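Local coordinates for Crh-like protein 5 (Neosartorya fumigata, PDB 6IBU), which cuts chitin and transfers it to 1,6-beta-glucan, and also to chitin, cross-linking polysaccharides in the fungal cell wall and septa, at residues I144-K148 with D149-W153; F66-F70 with G71-V75; S30-Q34 with W35-A39. All coordinates share one frame; numbering follows the deposited sequence.

Contact 1: I144-K148 with D149-W153; sequences IDWTK and DAVTW
Trp146 overlaps Val151 through the pyrrole corner of its indole, CD1 lying 3.8 Å from Val151 CG2. The pair sits in an antiparallel beta hairpin of the GH16 beta-sandwich, where strand 140-146 turns back into strand 150-155. Trp146 extends its ring anti to the backbone N (chi1 170°), and NE1 is hydrogen-bonded to the backbone oxygen of Pro175. On the same buried face Ile144 lies alongside Val151, Ile144 CG2 to Val151 CG1 4.1 Å, the two side chains pointing the same way. Trp153 brings CD1 to within 4.3 Å of Ile144 CG1. Val151 CG1 also covers one face of the Trp153 ring near its rim. Trp153 carries this hydrophobic row toward the catalytic cleft: its side chain is about 7 Å from that of Glu98, the nucleophile by similarity, and its NE1 is hydrogen-bonded to the backbone oxygen of Asp100.

The strands are locked by the hydrogen-bonded pair Asp145 and Thr152, whose backbone N and O atoms bond reciprocally, each N to O 2.8 Å. Beyond Trp146 the chain reverses through Lys148 and Asp149, closed by a bond from Thr147 N to Ala150 O of 3.0 Å. Thr147 adds its side chain to the turn. With OG1 held between the backbone N and the carbonyl carbon (chi1 71°), the hydroxyl donates to a lone pair of Ala150 O, in the carbonyl plane, OG1 to O 3.2 Å, and accepts a weak bond from Asp149 N. Ala150 O is thus gripped by the amide and hydroxyl of one residue, and a third donor joins them: a water 2.9 Å from Ala150 O that also reaches Thr152 OG1 and, weakly, Asp145 O.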
loop_
_atom_site.group_PDB
_atom_site.type_symbol
_atom_site.label_atom_id
_atom_site.label_comp_id
_atom_site.label_asym_id
_atom_site.label_seq_id
_atom_site.Cartn_x
_atom_site.Cartn_y
_atom_site.Cartn_z
ATOM N N ILE A 144 -0.552 -9.530 -1.039
ATOM C CA ILE A 144 -0.220 -9.225 -2.456
ATOM C C ILE A 144 0.939 -10.119 -2.855
ATOM O O ILE A 144 1.966 -9.966 -2.265
ATOM C CB ILE A 144 0.130 -7.744 -2.631
ATOM C CG1 ILE A 144 -1.057 -6.841 -2.299
ATOM C CG2 ILE A 144 0.654 -7.499 -4.041
ATOM C CD1 ILE A 144 -0.723 -5.377 -2.235
ATOM N N ASP A 145 0.718 -11.048 -3.771
ATOM C CA ASP A 145 1.771 -11.884 -4.393
ATOM C C ASP A 145 2.178 -11.200 -5.692
ATOM O O ASP A 145 1.324 -10.892 -6.503
ATOM C CB ASP A 145 1.313 -13.327 -4.583
ATOM C CG ASP A 145 1.462 -14.132 -3.289
ATOM O OD1 ASP A 145 2.624 -14.583 -2.973
ATOM O OD2 ASP A 145 0.429 -14.274 -2.566
ATOM N N TRP A 146 3.456 -10.943 -5.859
ATOM C CA TRP A 146 3.929 -10.075 -6.950
ATOM C C TRP A 146 5.075 -10.766 -7.676
ATOM O O TRP A 146 6.157 -10.907 -7.108
ATOM C CB TRP A 146 4.292 -8.734 -6.347
ATOM C CG TRP A 146 4.999 -7.797 -7.247
ATOM C CD1 TRP A 146 4.759 -7.564 -8.569
ATOM C CD2 TRP A 146 6.005 -6.871 -6.828
ATOM N NE1 TRP A 146 5.587 -6.568 -9.006
ATOM C CE2 TRP A 146 6.355 -6.123 -7.964
ATOM C CE3 TRP A 146 6.645 -6.626 -5.612
ATOM C CZ2 TRP A 146 7.345 -5.156 -7.920
ATOM C CZ3 TRP A 146 7.609 -5.657 -5.559
ATOM C CH2 TRP A 146 7.951 -4.937 -6.704
ATOM N N THR A 147 4.813 -11.212 -8.895
ATOM C CA THR A 147 5.817 -11.874 -9.754
ATOM C C THR A 147 5.843 -11.138 -11.077
ATOM O O THR A 147 4.965 -10.306 -11.295
ATOM C CB THR A 147 5.498 -13.365 -9.913
ATOM O OG1 THR A 147 4.353 -13.586 -10.731
ATOM C CG2 THR A 147 5.243 -14.030 -8.583
ATOM N N LYS A 148 6.815 -11.460 -11.922
ATOM C CA LYS A 148 6.938 -10.847 -13.267
ATOM C C LYS A 148 5.772 -11.350 -14.137
ATOM O O LYS A 148 5.483 -10.703 -15.134
ATOM C CB LYS A 148 8.341 -11.043 -13.856
ATOM C CG LYS A 148 9.007 -12.393 -13.636
ATOM C CD LYS A 148 10.468 -12.434 -14.062
ATOM C CE LYS A 148 11.358 -11.572 -13.186
ATOM N NZ LYS A 148 12.602 -12.275 -12.784
ATOM N N ASP A 149 5.072 -12.408 -13.733
ATOM C CA ASP A 149 3.933 -12.945 -14.518
ATOM C C ASP A 149 2.596 -12.338 -14.065
ATOM O O ASP A 149 1.714 -12.251 -14.897
ATOM C CB ASP A 149 3.877 -14.470 -14.439
ATOM C CG ASP A 149 4.976 -15.179 -15.222
ATOM O OD1 ASP A 149 5.543 -14.567 -16.187
ATOM O OD2 ASP A 149 5.233 -16.374 -14.893
ATOM N N ALA A 150 2.425 -11.982 -12.792
ATOM C CA ALA A 150 1.100 -11.640 -12.229
ATOM C C ALA A 150 1.215 -10.998 -10.849
ATOM O O ALA A 150 2.083 -11.377 -10.057
ATOM C CB ALA A 150 0.242 -12.869 -12.129
ATOM N N VAL A 151 0.302 -10.081 -10.575
ATOM C CA VAL A 151 -0.015 -9.600 -9.211
ATOM C C VAL A 151 -1.284 -10.314 -8.747
ATOM O O VAL A 151 -2.287 -10.281 -9.455
ATOM C CB VAL A 151 -0.197 -8.078 -9.204
ATOM C CG1 VAL A 151 -0.783 -7.600 -7.883
ATOM C CG2 VAL A 151 1.120 -7.391 -9.514
ATOM N N THR A 152 -1.243 -10.923 -7.574
ATOM C CA THR A 152 -2.406 -11.623 -7.003
ATOM C C THR A 152 -2.752 -10.953 -5.689
ATOM O O THR A 152 -1.851 -10.777 -4.880
ATOM C CB THR A 152 -2.137 -13.119 -6.854
ATOM O OG1 THR A 152 -1.738 -13.598 -8.136
ATOM C CG2 THR A 152 -3.357 -13.855 -6.353
ATOM N N TRP A 153 -4.003 -10.566 -5.518
ATOM C CA TRP A 153 -4.536 -10.063 -4.230
ATOM C C TRP A 153 -5.226 -11.233 -3.543
ATOM O O TRP A 153 -6.005 -11.902 -4.198
ATOM C CB TRP A 153 -5.553 -8.934 -4.440
ATOM C CG TRP A 153 -5.029 -7.605 -4.885
ATOM C CD1 TRP A 153 -4.888 -6.485 -4.122
ATOM C CD2 TRP A 153 -4.676 -7.220 -6.225
ATOM N NE1 TRP A 153 -4.455 -5.439 -4.897
ATOM C CE2 TRP A 153 -4.314 -5.861 -6.186
ATOM C CE3 TRP A 153 -4.593 -7.899 -7.441
ATOM C CZ2 TRP A 153 -3.896 -5.168 -7.318
ATOM C CZ3 TRP A 153 -4.204 -7.208 -8.567
ATOM C CH2 TRP A 153 -3.855 -5.858 -8.500
HETATM O O HOH W 1 1.253 -13.349 -8.128
#

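Contact 2: F66-F70 with G71-V75; sequences FYFFF and GKAEV
The entrance to strand 71-78, one of the sandwich strands of this GH16 fold, illustrates how an aromatic loop can fold back on the strand it feeds. Phe68 does the touching. Its ring turns back toward the start of the strand because CG lies between the backbone N and the carbonyl carbon (chi1 73°), which brings CZ to 4.0 Å from Ala73 CB and CE2 to 3.8 Å from Lys72 N. Gly71 C lies farther off, at the ring edge and near its plane. Phe70 points the other way, and its CD2 rests over one face of the neighbouring Phe69 ring.

The change of direction passes through Gly71, whose phi of 130° and psi of -123° belong to a region essentially reserved for glycine. Outside these ranges, Leu91 of strand 85-93 touches both Phe68 and Ala73, and Ile221 of strand 212-223 also packs on Phe68, which places the ring in the interior of the sandwich. No hydrogen bond crosses between 66-70 and 71-75, so beyond the chain itself the contact is van der Waals packing of an aromatic ring on a methyl and on backbone, while the polar backbone groups of both look to other partners, such as Met179 for Phe68 and Trp146 for Gly71.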
loop_
_atom_site.group_PDB
_atom_site.type_symbol
_atom_site.label_atom_id
_atom_site.label_comp_id
_atom_site.label_asym_id
_atom_site.label_seq_id
_atom_site.Cartn_x
_atom_site.Cartn_y
_atom_site.Cartn_z
ATOM N N PHE A 66 13.253 0.153 3.357
ATOM C CA PHE A 66 13.737 -0.698 2.248
ATOM C C PHE A 66 12.672 -0.825 1.161
ATOM O O PHE A 66 11.477 -0.569 1.406
ATOM C CB PHE A 66 14.081 -2.094 2.767
ATOM C CG PHE A 66 12.968 -2.711 3.574
ATOM C CD1 PHE A 66 11.940 -3.402 2.957
ATOM C CD2 PHE A 66 12.932 -2.574 4.954
ATOM C CE1 PHE A 66 10.930 -3.989 3.699
ATOM C CE2 PHE A 66 11.909 -3.147 5.697
ATOM C CZ PHE A 66 10.916 -3.864 5.071
ATOM N N TYR A 67 13.139 -1.228 -0.023
ATOM C CA TYR A 67 12.336 -1.652 -1.190
ATOM C C TYR A 67 12.578 -3.144 -1.373
ATOM O O TYR A 67 13.656 -3.596 -1.029
ATOM C CB TYR A 67 12.753 -0.931 -2.470
ATOM C CG TYR A 67 12.459 0.540 -2.478
ATOM C CD1 TYR A 67 13.161 1.407 -1.654
ATOM C CD2 TYR A 67 11.521 1.082 -3.342
ATOM C CE1 TYR A 67 12.915 2.769 -1.662
ATOM C CE2 TYR A 67 11.263 2.446 -3.354
ATOM C CZ TYR A 67 11.964 3.290 -2.513
ATOM O OH TYR A 67 11.713 4.625 -2.529
ATOM N N PHE A 68 11.595 -3.871 -1.875
ATOM C CA PHE A 68 11.743 -5.283 -2.287
ATOM C C PHE A 68 11.366 -5.369 -3.768
ATOM O O PHE A 68 10.656 -4.494 -4.265
ATOM C CB PHE A 68 10.968 -6.185 -1.334
ATOM C CG PHE A 68 9.473 -6.160 -1.455
ATOM C CD1 PHE A 68 8.738 -5.120 -0.930
ATOM C CD2 PHE A 68 8.800 -7.243 -1.995
ATOM C CE1 PHE A 68 7.356 -5.127 -1.027
ATOM C CE2 PHE A 68 7.425 -7.238 -2.099
ATOM C CZ PHE A 68 6.702 -6.189 -1.606
ATOM N N PHE A 69 11.915 -6.362 -4.460
ATOM C CA PHE A 69 11.817 -6.511 -5.927
ATOM C C PHE A 69 11.215 -7.869 -6.218
ATOM O O PHE A 69 11.973 -8.856 -6.298
ATOM C CB PHE A 69 13.188 -6.361 -6.566
ATOM C CG PHE A 69 13.189 -6.267 -8.071
ATOM C CD1 PHE A 69 12.127 -5.696 -8.749
ATOM C CD2 PHE A 69 14.276 -6.718 -8.794
ATOM C CE1 PHE A 69 12.153 -5.579 -10.126
ATOM C CE2 PHE A 69 14.307 -6.593 -10.174
ATOM C CZ PHE A 69 13.247 -6.021 -10.831
ATOM N N PHE A 70 9.899 -7.896 -6.360
ATOM C CA PHE A 70 9.041 -9.100 -6.488
ATOM C C PHE A 70 8.997 -9.817 -5.150
ATOM O O PHE A 70 9.875 -9.608 -4.314
ATOM C CB PHE A 70 9.498 -10.017 -7.622
ATOM C CG PHE A 70 9.386 -9.346 -8.964
ATOM C CD1 PHE A 70 8.128 -9.059 -9.469
ATOM C CD2 PHE A 70 10.499 -8.965 -9.700
ATOM C CE1 PHE A 70 7.965 -8.403 -10.678
ATOM C CE2 PHE A 70 10.336 -8.318 -10.919
ATOM C CZ PHE A 70 9.071 -8.041 -11.407
ATOM N N GLY A 71 7.968 -10.628 -4.964
ATOM C CA GLY A 71 7.785 -11.447 -3.759
ATOM C C GLY A 71 6.383 -11.268 -3.211
ATOM O O GLY A 71 5.412 -11.500 -3.950
ATOM N N LYS A 72 6.264 -10.847 -1.960
ATOM C CA LYS A 72 4.987 -10.926 -1.215
ATOM C C LYS A 72 4.923 -9.815 -0.168
ATOM O O LYS A 72 5.924 -9.583 0.525
ATOM C CB LYS A 72 4.899 -12.297 -0.558
ATOM C CG LYS A 72 3.508 -12.687 -0.101
ATOM C CD LYS A 72 3.514 -13.880 0.813
ATOM C CE LYS A 72 2.422 -14.874 0.490
ATOM N NZ LYS A 72 2.374 -15.942 1.510
ATOM N N ALA A 73 3.765 -9.176 -0.036
ATOM C CA ALA A 73 3.461 -8.277 1.094
ATOM C C ALA A 73 2.158 -8.767 1.734
ATOM O O ALA A 73 1.144 -8.881 1.039
ATOM C CB ALA A 73 3.416 -6.846 0.615
ATOM N N GLU A 74 2.213 -9.106 3.013
ATOM C CA GLU A 74 1.056 -9.618 3.777
ATOM C C GLU A 74 0.852 -8.700 4.988
ATOM O O GLU A 74 1.795 -8.511 5.772
ATOM C CB GLU A 74 1.340 -11.071 4.130
ATOM C CG GLU A 74 0.182 -11.791 4.789
ATOM C CD GLU A 74 0.338 -13.301 4.727
ATOM O OE1 GLU A 74 0.032 -13.869 3.648
ATOM O OE2 GLU A 74 0.786 -13.910 5.748
ATOM N N VAL A 75 -0.338 -8.130 5.135
ATOM C CA VAL A 75 -0.616 -7.157 6.218
ATOM C C VAL A 75 -1.846 -7.634 6.977
ATOM O O VAL A 75 -2.850 -7.927 6.349
ATOM C CB VAL A 75 -0.796 -5.738 5.669
ATOM C CG1 VAL A 75 -1.020 -4.751 6.798
ATOM C CG2 VAL A 75 0.391 -5.325 4.816
#

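Contact 3: S30-Q34 with W35-A39; sequences SALDQ and WEVTA
Trp35 meets the preceding loop with the pyrrole side of its indole: CD1 lies 3.5 Å from Ala31 O, which approaches the ring obliquely. The same side chain keeps its CB close to the loop as well, 3.6 Å from Leu32 O. Alongside, the CD1 methyl of Leu32 reaches forward to the strand, CD1 to Val37 CG2 4.4 Å, a loose apolar touch near the surface.

What sets these groups in place is a type I beta turn from Leu32 to Trp35. Trp35 N donates to Leu32 O over 3.2 Å, but the donor stands well above the carbonyl plane, 62° out of it, so the closing bond misses the oxygen lone pairs. Just upstream, Asp33 N bonds to Ser30 O at 3.0 Å, so two successive short backbone closures wind the chain before it straightens. The indole is then carried inward from the turn with CG anti to the carbonyl carbon (chi1 -63°), and its NE1 is hydrogen-bonded to Tyr22 OH, a tether to strand 21-25 in another sheet.

Farther out, Leu181 and Leu183 pack on the buried ring, whose side chain lies about 7 Å from that of Arg182, a chitin-binding residue. The loop rests on Phe26 through Ala31 and Leu32. Strand 35-39 forms one outermost strand of its antiparallel sheet, paired with strand 61-64, and beyond that comes strand 179-187.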
loop_
_atom_site.group_PDB
_atom_site.type_symbol
_atom_site.label_atom_id
_atom_site.label_comp_id
_atom_site.label_asym_id
_atom_site.label_seq_id
_atom_site.Cartn_x
_atom_site.Cartn_y
_atom_site.Cartn_z
ATOM N N SER A 30 9.500 -1.866 19.435
ATOM C CA SER A 30 10.664 -2.182 18.566
ATOM C C SER A 30 10.273 -2.210 17.083
ATOM O O SER A 30 11.031 -1.672 16.271
ATOM C CB SER A 30 11.287 -3.507 18.965
ATOM N N ALA A 31 9.144 -2.832 16.747
ATOM C CA ALA A 31 8.702 -3.172 15.373
ATOM C C ALA A 31 8.831 -2.006 14.378
ATOM O O ALA A 31 8.868 -2.314 13.181
ATOM C CB ALA A 31 7.284 -3.687 15.419
ATOM N N LEU A 32 8.964 -0.744 14.802
ATOM C CA LEU A 32 9.078 0.367 13.820
ATOM C C LEU A 32 10.521 0.648 13.401
ATOM O O LEU A 32 10.727 1.677 12.750
ATOM C CB LEU A 32 8.419 1.618 14.393
ATOM C CG LEU A 32 6.923 1.469 14.617
ATOM C CD1 LEU A 32 6.262 2.832 14.747
ATOM C CD2 LEU A 32 6.282 0.646 13.504
ATOM N N ASP A 33 11.456 -0.258 13.695
ATOM C CA ASP A 33 12.903 -0.126 13.405
ATOM C C ASP A 33 13.176 0.204 11.936
ATOM O O ASP A 33 13.909 1.156 11.695
ATOM C CB ASP A 33 13.638 -1.400 13.804
ATOM C CG ASP A 33 13.972 -1.402 15.286
ATOM O OD1 ASP A 33 13.759 -0.341 15.947
ATOM O OD2 ASP A 33 14.438 -2.455 15.778
ATOM N N GLN A 34 12.636 -0.561 10.995
ATOM C CA GLN A 34 12.999 -0.419 9.559
ATOM C C GLN A 34 11.901 0.371 8.844
ATOM O O GLN A 34 11.726 0.165 7.640
ATOM C CB GLN A 34 13.294 -1.806 8.998
ATOM C CG GLN A 34 14.450 -2.461 9.742
ATOM C CD GLN A 34 14.894 -3.788 9.177
ATOM O OE1 GLN A 34 14.851 -4.819 9.860
ATOM N NE2 GLN A 34 15.340 -3.775 7.925
ATOM N N TRP A 35 11.174 1.212 9.589
ATOM C CA TRP A 35 10.061 2.054 9.076
ATOM C C TRP A 35 10.333 3.530 9.374
ATOM O O TRP A 35 11.019 3.825 10.367
ATOM C CB TRP A 35 8.733 1.631 9.702
ATOM C CG TRP A 35 8.282 0.241 9.386
ATOM C CD1 TRP A 35 8.715 -0.918 9.955
ATOM C CD2 TRP A 35 7.244 -0.133 8.463
ATOM N NE1 TRP A 35 8.032 -1.983 9.438
ATOM C CE2 TRP A 35 7.130 -1.535 8.516
ATOM C CE3 TRP A 35 6.419 0.571 7.583
ATOM C CZ2 TRP A 35 6.239 -2.243 7.720
ATOM C CZ3 TRP A 35 5.522 -0.121 6.808
ATOM C CH2 TRP A 35 5.441 -1.511 6.874
ATOM N N GLU A 36 9.807 4.413 8.538
ATOM C CA GLU A 36 9.851 5.888 8.711
ATOM C C GLU A 36 8.405 6.316 8.974
ATOM O O GLU A 36 7.539 5.852 8.203
ATOM C CB GLU A 36 10.535 6.485 7.470
ATOM C CG GLU A 36 10.152 7.918 7.106
ATOM C CD GLU A 36 10.533 8.355 5.681
ATOM O OE1 GLU A 36 10.784 7.460 4.821
ATOM O OE2 GLU A 36 10.590 9.597 5.407
ATOM N N VAL A 37 8.157 7.028 10.078
ATOM C CA VAL A 37 6.836 7.634 10.351
ATOM C C VAL A 37 6.849 8.914 9.587
ATOM O O VAL A 37 7.429 9.950 9.892
ATOM C CB VAL A 37 6.471 7.926 11.794
ATOM C CG1 VAL A 37 5.087 8.576 11.853
ATOM C CG2 VAL A 37 6.538 6.673 12.646
ATOM N N THR A 38 6.216 8.756 8.519
ATOM C CA THR A 38 6.525 9.707 7.490
ATOM C C THR A 38 5.464 10.806 7.488
ATOM O O THR A 38 5.673 11.775 6.832
ATOM C CB THR A 38 6.674 8.855 6.266
ATOM O OG1 THR A 38 6.967 9.711 5.171
ATOM C CG2 THR A 38 5.410 8.072 6.021
ATOM N N ALA A 39 4.359 10.652 8.191
ATOM C CA ALA A 39 3.440 11.776 8.497
ATOM C C ALA A 39 2.645 11.376 9.720
ATOM O O ALA A 39 2.419 10.162 9.892
ATOM C CB ALA A 39 2.542 12.079 7.336
#

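Overall arrangement
Three local contacts punctuate the chain in series, none enclosing or crossing another. Contact 3 comes first, leading the chain from strand 21-25 into the border strand 35-39. Contact 2 follows at the passage from strand 61-64, in the sheet of 35-39, to strand 71-78 of the sheet that also holds strand 21-25, and contact 1 later closes the hairpin of strands 140-146 and 150-155. Phe66 CE2 packs 3.8 Å from Gln34 CB, joining contacts 2 and 3. Contacts 1 and 2 share a sheet: Trp146 N probably bonds to Gly71 O, and the Trp146 ring meets Phe68 edge-to-face. Contacts 1 and 3, with centres about 26 Å apart, do not touch.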